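Local coordinates for D-galactonate dehydratase family member SEN1436 (Salmonella enterica subsp. enterica serovar Enteritidis, PDB 3TW9), which catalyses, at a low rate in vitro and with one magnesium ion per subunit, the dehydration of D-gluconate to 2-dehydro-3-deoxy-D-gluconate, at residues C[146-151]-C[397-402]; C[356-361]-C[387-392]; C[227-232]-C[263-268]. All coordinates share one frame; numbering follows the deposited sequence.

Contact 1 of 3, residues C[146-151]-C[397-402]; sequences GIPLYC and HGYAYL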
# COMPACT_ATOMS: atom_id res chain seq x y z
N GLY C 146 10.64 8.99 -17.09
CA GLY C 146 9.52 9.22 -18.02
C GLY C 146 8.62 7.98 -17.98
O GLY C 146 9.01 6.95 -17.44
N ILE C 147 7.42 8.10 -18.54
CA ILE C 147 6.43 7.03 -18.51
C ILE C 147 6.28 6.37 -19.87
O ILE C 147 5.70 6.96 -20.81
CB ILE C 147 5.07 7.56 -18.01
CG1 ILE C 147 5.26 8.18 -16.64
CG2 ILE C 147 4.04 6.40 -17.94
CD1 ILE C 147 4.09 9.04 -16.19
N PRO C 148 6.81 5.13 -20.00
CA PRO C 148 6.66 4.44 -21.28
C PRO C 148 5.22 4.11 -21.59
O PRO C 148 4.43 3.77 -20.70
CB PRO C 148 7.50 3.16 -21.12
CG PRO C 148 7.86 3.08 -19.70
CD PRO C 148 7.75 4.45 -19.10
N LEU C 149 4.89 4.27 -22.86
CA LEU C 149 3.54 4.14 -23.33
C LEU C 149 3.43 3.00 -24.33
O LEU C 149 4.42 2.58 -24.95
CB LEU C 149 3.12 5.44 -24.03
CG LEU C 149 3.29 6.75 -23.30
CD1 LEU C 149 3.01 7.85 -24.29
CD2 LEU C 149 2.41 6.87 -22.02
N TYR C 150 2.22 2.46 -24.45
CA TYR C 150 1.82 1.75 -25.65
C TYR C 150 0.58 2.40 -26.25
O TYR C 150 -0.19 3.07 -25.55
CB TYR C 150 1.63 0.22 -25.46
CG TYR C 150 0.36 -0.31 -24.79
CD1 TYR C 150 -0.72 -0.76 -25.55
CD2 TYR C 150 0.31 -0.47 -23.40
CE1 TYR C 150 -1.86 -1.30 -24.95
CE2 TYR C 150 -0.84 -1.02 -22.78
CZ TYR C 150 -1.90 -1.44 -23.56
OH TYR C 150 -3.01 -2.01 -22.97
N CYS C 151 0.43 2.22 -27.55
CA CYS C 151 -0.74 2.72 -28.26
C CYS C 151 -1.33 1.59 -29.07
O CYS C 151 -0.70 0.55 -29.29
CB CYS C 151 -0.32 3.85 -29.19
SG CYS C 151 0.87 3.27 -30.39
N HIS C 397 7.88 10.74 -28.21
CA HIS C 397 8.55 9.51 -28.67
C HIS C 397 8.40 8.33 -27.72
O HIS C 397 9.38 7.79 -27.22
CB HIS C 397 10.00 9.80 -29.03
CG HIS C 397 10.14 10.68 -30.23
ND1 HIS C 397 10.54 10.21 -31.46
CD2 HIS C 397 9.86 11.99 -30.41
CE1 HIS C 397 10.53 11.20 -32.34
NE2 HIS C 397 10.10 12.29 -31.73
N GLY C 398 7.14 7.98 -27.47
CA GLY C 398 6.81 6.81 -26.67
C GLY C 398 6.94 6.97 -25.17
O GLY C 398 6.81 5.98 -24.43
N TYR C 399 7.22 8.18 -24.71
CA TYR C 399 7.21 8.47 -23.28
C TYR C 399 6.29 9.60 -22.97
O TYR C 399 6.20 10.56 -23.74
CB TYR C 399 8.62 8.80 -22.72
CG TYR C 399 9.56 7.64 -22.60
CD1 TYR C 399 9.54 6.80 -21.48
CD2 TYR C 399 10.48 7.35 -23.62
CE1 TYR C 399 10.42 5.71 -21.38
CE2 TYR C 399 11.36 6.26 -23.52
CZ TYR C 399 11.31 5.45 -22.39
OH TYR C 399 12.15 4.38 -22.25
N ALA C 400 5.61 9.52 -21.82
CA ALA C 400 4.85 10.64 -21.32
C ALA C 400 5.61 11.37 -20.22
O ALA C 400 6.24 10.74 -19.34
CB ALA C 400 3.47 10.21 -20.81
N TYR C 401 5.52 12.70 -20.26
CA TYR C 401 6.19 13.56 -19.27
C TYR C 401 5.14 14.46 -18.63
O TYR C 401 4.55 15.32 -19.29
CB TYR C 401 7.34 14.39 -19.91
CG TYR C 401 8.39 13.55 -20.61
CD1 TYR C 401 9.49 13.07 -19.92
CD2 TYR C 401 8.26 13.21 -21.96
CE1 TYR C 401 10.45 12.28 -20.54
CE2 TYR C 401 9.21 12.42 -22.59
CZ TYR C 401 10.30 11.96 -21.88
OH TYR C 401 11.24 11.17 -22.49
N LEU C 402 4.89 14.23 -17.34
CA LEU C 402 3.96 15.06 -16.60
C LEU C 402 4.59 16.42 -16.33
O LEU C 402 5.79 16.49 -16.06
CB LEU C 402 3.65 14.42 -15.24
CG LEU C 402 2.69 13.23 -15.18
CD1 LEU C 402 2.61 12.74 -13.73
CD2 LEU C 402 1.30 13.57 -15.72
O HOH W 1 6.70 3.35 -26.15
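Leu149 lies over the backbone of Gly398, Tyr399 and Ala400. Its CB starts 3.8 Å from Gly398 O. CG is turned beside its own backbone N (chi1 -52°) and stays near that same oxygen and Ala400 N. At the tip the branches part: CD1 rests on Tyr399 C at 3.9 Å, and CD2 meets Ala400 CB at 3.7 Å. The backbone of the same residue is bonded too: Leu149 N donates to Gly398 O (3.0 Å). A water gives one hydrogen to that oxygen and the other to Leu149 O. Ile147 and Ala400 form an antiparallel hydrogen-bonded pair. Ile147 N donates to Ala400 O at 3.0 Å. Ala400 N returns a bond to Ile147 O at 2.8 Å. Strand 147-152 belongs to the enolase-family barrel and runs parallel to 175-177 and 376-377; 399-401 is an antiparallel addition to it. Ile147 and Ala400 face Met364 of helix 357-369. On the other face of the sheet Pro148 and Tyr399 form the next, non-hydrogen-bonded pair. The Tyr399 ring slants across the proline, with CE1 3.7 Å from Pro148 CD, and Ile147 N lies at the ring edge.

Contact 2 of 3, residues C[356-361]-C[387-392]; sequences SPVGVC and DVFPGC
Phe389 swings its ring beside its own backbone N, with CG anti to the carbonyl carbon (chi1 -65°), and this lays one ring face against Pro357. Cys392 turns SG the same way (chi1 -71°), which brings the sulfur to 3.9 Å from Pro357 CB. The proline is thus touched by both residues. Its CD stands over the middle of the Phe389 ring, 3.6 Å from the centroid and 14° off the normal, a CH-pi contact. CG leans toward the ring margin, 3.5 Å from Phe389 CD2, an atom that CD also meets. CB sits at the root of the ring, by Phe389 CB and CG. The two side chains cross at about a right angle. Val358 adds a lighter touch: its CG2 is 4.0 Å from Phe389 CE1. No hydrogen bond joins the two segments; the contact is apolar packing. Ser356 caps the helix: its OG accepts from Gly359 N at 3.2 Å, and weakly from Val358 N. Phe389 is the first residue to leave helical angles after helix 383-388. The arrangement is a serine N-cap followed by a proline in the first turn, at the start of helix 357-369 in the enolase-family barrel domain. Leu46 and Val48 of strand 46-53 also touch this cluster: Leu46 meets Ser356 and Pro357, and Val48 meets Ser356 and Phe389. That strand belongs to the N-terminal part of the chain, the capping domain of the enolase superfamily, so the cluster lies where the capping domain meets the barrel domain.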
# COMPACT_ATOMS: atom_id res chain seq x y z
N SER C 356 -11.25 10.80 -18.68
CA SER C 356 -10.99 12.23 -18.85
C SER C 356 -9.49 12.49 -18.80
O SER C 356 -8.72 11.68 -18.27
CB SER C 356 -11.75 13.05 -17.81
OG SER C 356 -11.10 13.05 -16.55
N PRO C 357 -9.05 13.64 -19.34
CA PRO C 357 -7.65 13.98 -19.11
C PRO C 357 -7.24 14.03 -17.62
O PRO C 357 -6.06 13.82 -17.30
CB PRO C 357 -7.52 15.36 -19.78
CG PRO C 357 -8.47 15.20 -20.98
CD PRO C 357 -9.68 14.55 -20.32
N VAL C 358 -8.20 14.29 -16.73
CA VAL C 358 -7.94 14.24 -15.30
C VAL C 358 -7.59 12.79 -14.88
O VAL C 358 -6.61 12.56 -14.20
CB VAL C 358 -9.15 14.74 -14.47
CG1 VAL C 358 -8.88 14.65 -12.96
CG2 VAL C 358 -9.53 16.19 -14.86
N GLY C 359 -8.39 11.82 -15.31
CA GLY C 359 -8.05 10.39 -15.13
C GLY C 359 -6.73 9.99 -15.79
O GLY C 359 -5.98 9.17 -15.26
N VAL C 360 -6.45 10.56 -16.96
CA VAL C 360 -5.15 10.30 -17.65
C VAL C 360 -3.99 10.72 -16.74
O VAL C 360 -3.04 9.96 -16.52
CB VAL C 360 -5.11 10.99 -19.05
CG1 VAL C 360 -3.69 10.94 -19.66
CG2 VAL C 360 -6.09 10.29 -19.98
N CYS C 361 -4.10 11.92 -16.17
CA CYS C 361 -3.09 12.41 -15.23
C CYS C 361 -3.04 11.58 -13.95
O CYS C 361 -1.96 11.29 -13.47
CB CYS C 361 -3.29 13.88 -14.90
SG CYS C 361 -3.00 14.98 -16.33
N ASP C 387 -7.86 21.75 -25.22
CA ASP C 387 -8.36 23.11 -25.05
C ASP C 387 -9.17 23.18 -23.76
O ASP C 387 -8.99 24.09 -22.94
CB ASP C 387 -9.23 23.49 -26.26
CG ASP C 387 -9.58 24.97 -26.31
OD1 ASP C 387 -8.80 25.80 -25.81
OD2 ASP C 387 -10.63 25.31 -26.88
N VAL C 388 -10.03 22.19 -23.57
CA VAL C 388 -10.91 22.12 -22.40
C VAL C 388 -10.13 21.81 -21.12
O VAL C 388 -10.45 22.32 -20.05
CB VAL C 388 -12.08 21.12 -22.63
CG1 VAL C 388 -12.90 20.89 -21.32
CG2 VAL C 388 -13.04 21.64 -23.73
N PHE C 389 -9.09 21.00 -21.26
CA PHE C 389 -8.30 20.52 -20.12
C PHE C 389 -6.83 20.93 -20.22
O PHE C 389 -5.98 20.11 -20.59
CB PHE C 389 -8.34 18.98 -20.04
CG PHE C 389 -9.69 18.41 -19.74
CD1 PHE C 389 -10.10 18.21 -18.42
CD2 PHE C 389 -10.54 18.04 -20.78
CE1 PHE C 389 -11.34 17.66 -18.13
CE2 PHE C 389 -11.79 17.49 -20.52
CZ PHE C 389 -12.19 17.30 -19.17
N PRO C 390 -6.51 22.20 -19.87
CA PRO C 390 -5.10 22.62 -19.92
C PRO C 390 -4.22 21.91 -18.87
O PRO C 390 -4.61 21.78 -17.70
CB PRO C 390 -5.17 24.13 -19.65
CG PRO C 390 -6.45 24.37 -19.00
CD PRO C 390 -7.40 23.33 -19.55
N GLY C 391 -3.05 21.45 -19.32
CA GLY C 391 -2.14 20.67 -18.48
C GLY C 391 -1.99 19.21 -18.89
O GLY C 391 -1.36 18.44 -18.16
N CYS C 392 -2.55 18.82 -20.05
CA CYS C 392 -2.37 17.45 -20.59
C CYS C 392 -0.88 17.11 -20.69
O CYS C 392 -0.05 17.98 -20.98
CB CYS C 392 -3.06 17.28 -21.96
SG CYS C 392 -4.87 17.26 -21.90

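Contact 3 of 3, residues C[227-232]-C[263-268]; sequences SVPRLF and KTLEQY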
# COMPACT_ATOMS: atom_id res chain seq x y z
N SER C 227 -6.56 -17.80 -35.78
CA SER C 227 -5.89 -16.82 -36.64
C SER C 227 -4.85 -15.94 -35.96
O SER C 227 -3.95 -15.41 -36.62
CB SER C 227 -6.92 -15.94 -37.35
OG SER C 227 -7.80 -16.78 -38.07
N VAL C 228 -4.97 -15.76 -34.65
CA VAL C 228 -4.02 -14.93 -33.91
C VAL C 228 -2.55 -15.39 -34.03
O VAL C 228 -1.69 -14.55 -34.25
CB VAL C 228 -4.47 -14.66 -32.42
CG1 VAL C 228 -3.42 -13.83 -31.62
CG2 VAL C 228 -5.75 -13.93 -32.43
N PRO C 229 -2.25 -16.71 -33.88
CA PRO C 229 -0.84 -17.05 -33.97
C PRO C 229 -0.23 -16.73 -35.35
O PRO C 229 0.94 -16.34 -35.41
CB PRO C 229 -0.82 -18.56 -33.72
CG PRO C 229 -2.03 -18.80 -32.85
CD PRO C 229 -3.06 -17.86 -33.41
N ARG C 230 -1.03 -16.86 -36.41
CA ARG C 230 -0.57 -16.55 -37.77
C ARG C 230 -0.25 -15.07 -37.95
O ARG C 230 0.79 -14.73 -38.55
CB ARG C 230 -1.59 -17.02 -38.82
CG ARG C 230 -1.91 -18.52 -38.73
CD ARG C 230 -2.18 -19.12 -40.10
NE ARG C 230 -3.45 -18.68 -40.67
CZ ARG C 230 -4.58 -19.39 -40.66
NH1 ARG C 230 -4.60 -20.61 -40.11
NH2 ARG C 230 -5.68 -18.90 -41.21
N LEU C 231 -1.10 -14.20 -37.40
CA LEU C 231 -0.85 -12.75 -37.34
C LEU C 231 0.50 -12.44 -36.68
O LEU C 231 1.30 -11.70 -37.24
CB LEU C 231 -2.01 -12.02 -36.62
CG LEU C 231 -1.78 -10.55 -36.24
CD1 LEU C 231 -1.71 -9.64 -37.48
CD2 LEU C 231 -2.82 -10.07 -35.24
N PHE C 232 0.76 -13.04 -35.52
CA PHE C 232 2.02 -12.80 -34.83
C PHE C 232 3.24 -13.44 -35.47
O PHE C 232 4.34 -12.87 -35.41
CB PHE C 232 1.90 -13.12 -33.33
CG PHE C 232 1.18 -12.05 -32.60
CD1 PHE C 232 1.80 -10.80 -32.38
CD2 PHE C 232 -0.14 -12.21 -32.20
CE1 PHE C 232 1.12 -9.74 -31.77
CE2 PHE C 232 -0.84 -11.16 -31.57
CZ PHE C 232 -0.20 -9.91 -31.35
N LYS C 263 -0.57 -20.48 -24.76
CA LYS C 263 0.50 -21.44 -25.08
C LYS C 263 1.04 -21.28 -26.50
O LYS C 263 2.27 -21.28 -26.69
CB LYS C 263 0.04 -22.88 -24.84
CG LYS C 263 -0.26 -23.17 -23.34
CD LYS C 263 -0.93 -24.55 -23.14
CE LYS C 263 0.01 -25.71 -23.44
NZ LYS C 263 -0.60 -27.03 -23.09
N THR C 264 0.15 -21.11 -27.47
CA THR C 264 0.59 -20.97 -28.88
C THR C 264 1.36 -19.67 -29.14
O THR C 264 2.17 -19.61 -30.07
CB THR C 264 -0.60 -21.08 -29.87
OG1 THR C 264 -1.57 -20.06 -29.61
CG2 THR C 264 -1.25 -22.44 -29.73
N LEU C 265 1.12 -18.65 -28.32
CA LEU C 265 1.75 -17.32 -28.47
C LEU C 265 3.04 -17.15 -27.68
O LEU C 265 3.70 -16.12 -27.81
CB LEU C 265 0.78 -16.21 -28.10
CG LEU C 265 -0.48 -16.06 -28.98
CD1 LEU C 265 -1.35 -14.96 -28.47
CD2 LEU C 265 -0.12 -15.80 -30.46
N GLU C 266 3.39 -18.15 -26.85
CA GLU C 266 4.67 -18.14 -26.12
C GLU C 266 5.90 -17.81 -26.96
O GLU C 266 6.69 -16.97 -26.57
CB GLU C 266 4.90 -19.48 -25.41
CG GLU C 266 4.31 -19.49 -24.03
CD GLU C 266 4.41 -20.80 -23.30
OE1 GLU C 266 5.41 -21.55 -23.41
OE2 GLU C 266 3.44 -21.08 -22.57
N GLN C 267 6.02 -18.48 -28.11
CA GLN C 267 7.17 -18.33 -28.99
C GLN C 267 7.33 -16.90 -29.56
O GLN C 267 8.40 -16.54 -30.04
CB GLN C 267 7.07 -19.31 -30.16
CG GLN C 267 5.79 -19.14 -30.98
CD GLN C 267 5.57 -20.25 -31.99
OE1 GLN C 267 6.43 -20.54 -32.82
NE2 GLN C 267 4.40 -20.87 -31.93
N TYR C 268 6.26 -16.10 -29.49
CA TYR C 268 6.27 -14.74 -30.06
C TYR C 268 6.60 -13.66 -29.03
O TYR C 268 6.69 -12.46 -29.38
CB TYR C 268 4.95 -14.45 -30.78
CG TYR C 268 4.63 -15.50 -31.80
CD1 TYR C 268 5.52 -15.77 -32.85
CD2 TYR C 268 3.45 -16.25 -31.72
CE1 TYR C 268 5.25 -16.76 -33.80
CE2 TYR C 268 3.17 -17.24 -32.66
CZ TYR C 268 4.08 -17.49 -33.70
OH TYR C 268 3.81 -18.46 -34.64
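Val228 makes the first touch, its CG1 meeting Leu265 CD1 at 3.9 Å. The two side chains cross at about a right angle. The same CG1 lies in plane at the edge of the Phe232 ring, one turn on in its own helix. Pro229 comes next. The helix is kinked here, where the nitrogens of Pro229 and Arg230 have no bond to the preceding turn. Pro229 CG presses on Thr264, 3.5 Å from OG1, but that hydroxyl has its hydrogen bond with Leu261 O in its own helix. Pro229 CA meets Leu265 CD2 at 3.8 Å, and Pro229 O sits 3.7 Å from Tyr268 CE2. Phe232 closes the segment. Its CB points at Tyr268 and lies over one face of that ring, 4.2 Å from the centroid and 27° off the normal, a CH-pi contact. Its own ring leads away, turned beside the backbone N (chi1 -77°), and CD2 touches Leu265 CD2 at 4.0 Å. The opposite face of Tyr268 carries Gln267 CG, 3.5 Å above the ring plane. The tyrosine is therefore sandwiched. Gln267 NE2 donates to Thr264 O, which ties that cover to the preceding turn. Tyr268 O accepts from Arg236 NH2, farther along helix 221-239. These two helices are successive in the barrel domain. Strand 244-248, helix 255-265 and strand 272-274 form a beta-alpha-beta unit of the barrel, its two strands paired in parallel, and helix 221-239 is the outer helix that precedes it.

Contact 1 encloses contacts 2 and 3 along the chain. Contacts 1 and 2 are neighbours, 15 Å between centres and about 5 Å between nearest atoms, without touching. Helix 357-369 opens in contact 2 and covers contact 1 farther along. Contact 3 lies across the chain's centre from contact 2, 37 Å between centres, and 27 Å from contact 1, again between centres. None supplies an assigned active-site residue, but each lies near one. Side chain to side chain, Leu149 is about 7 Å from Glu377 and Ser356 about 9 Å from Asp354, near in sequence; both are assigned to substrate binding. Likewise Phe232 is about 9 Å from Asp248 and Leu265 about 10 Å from Glu274, both magnesium ligands.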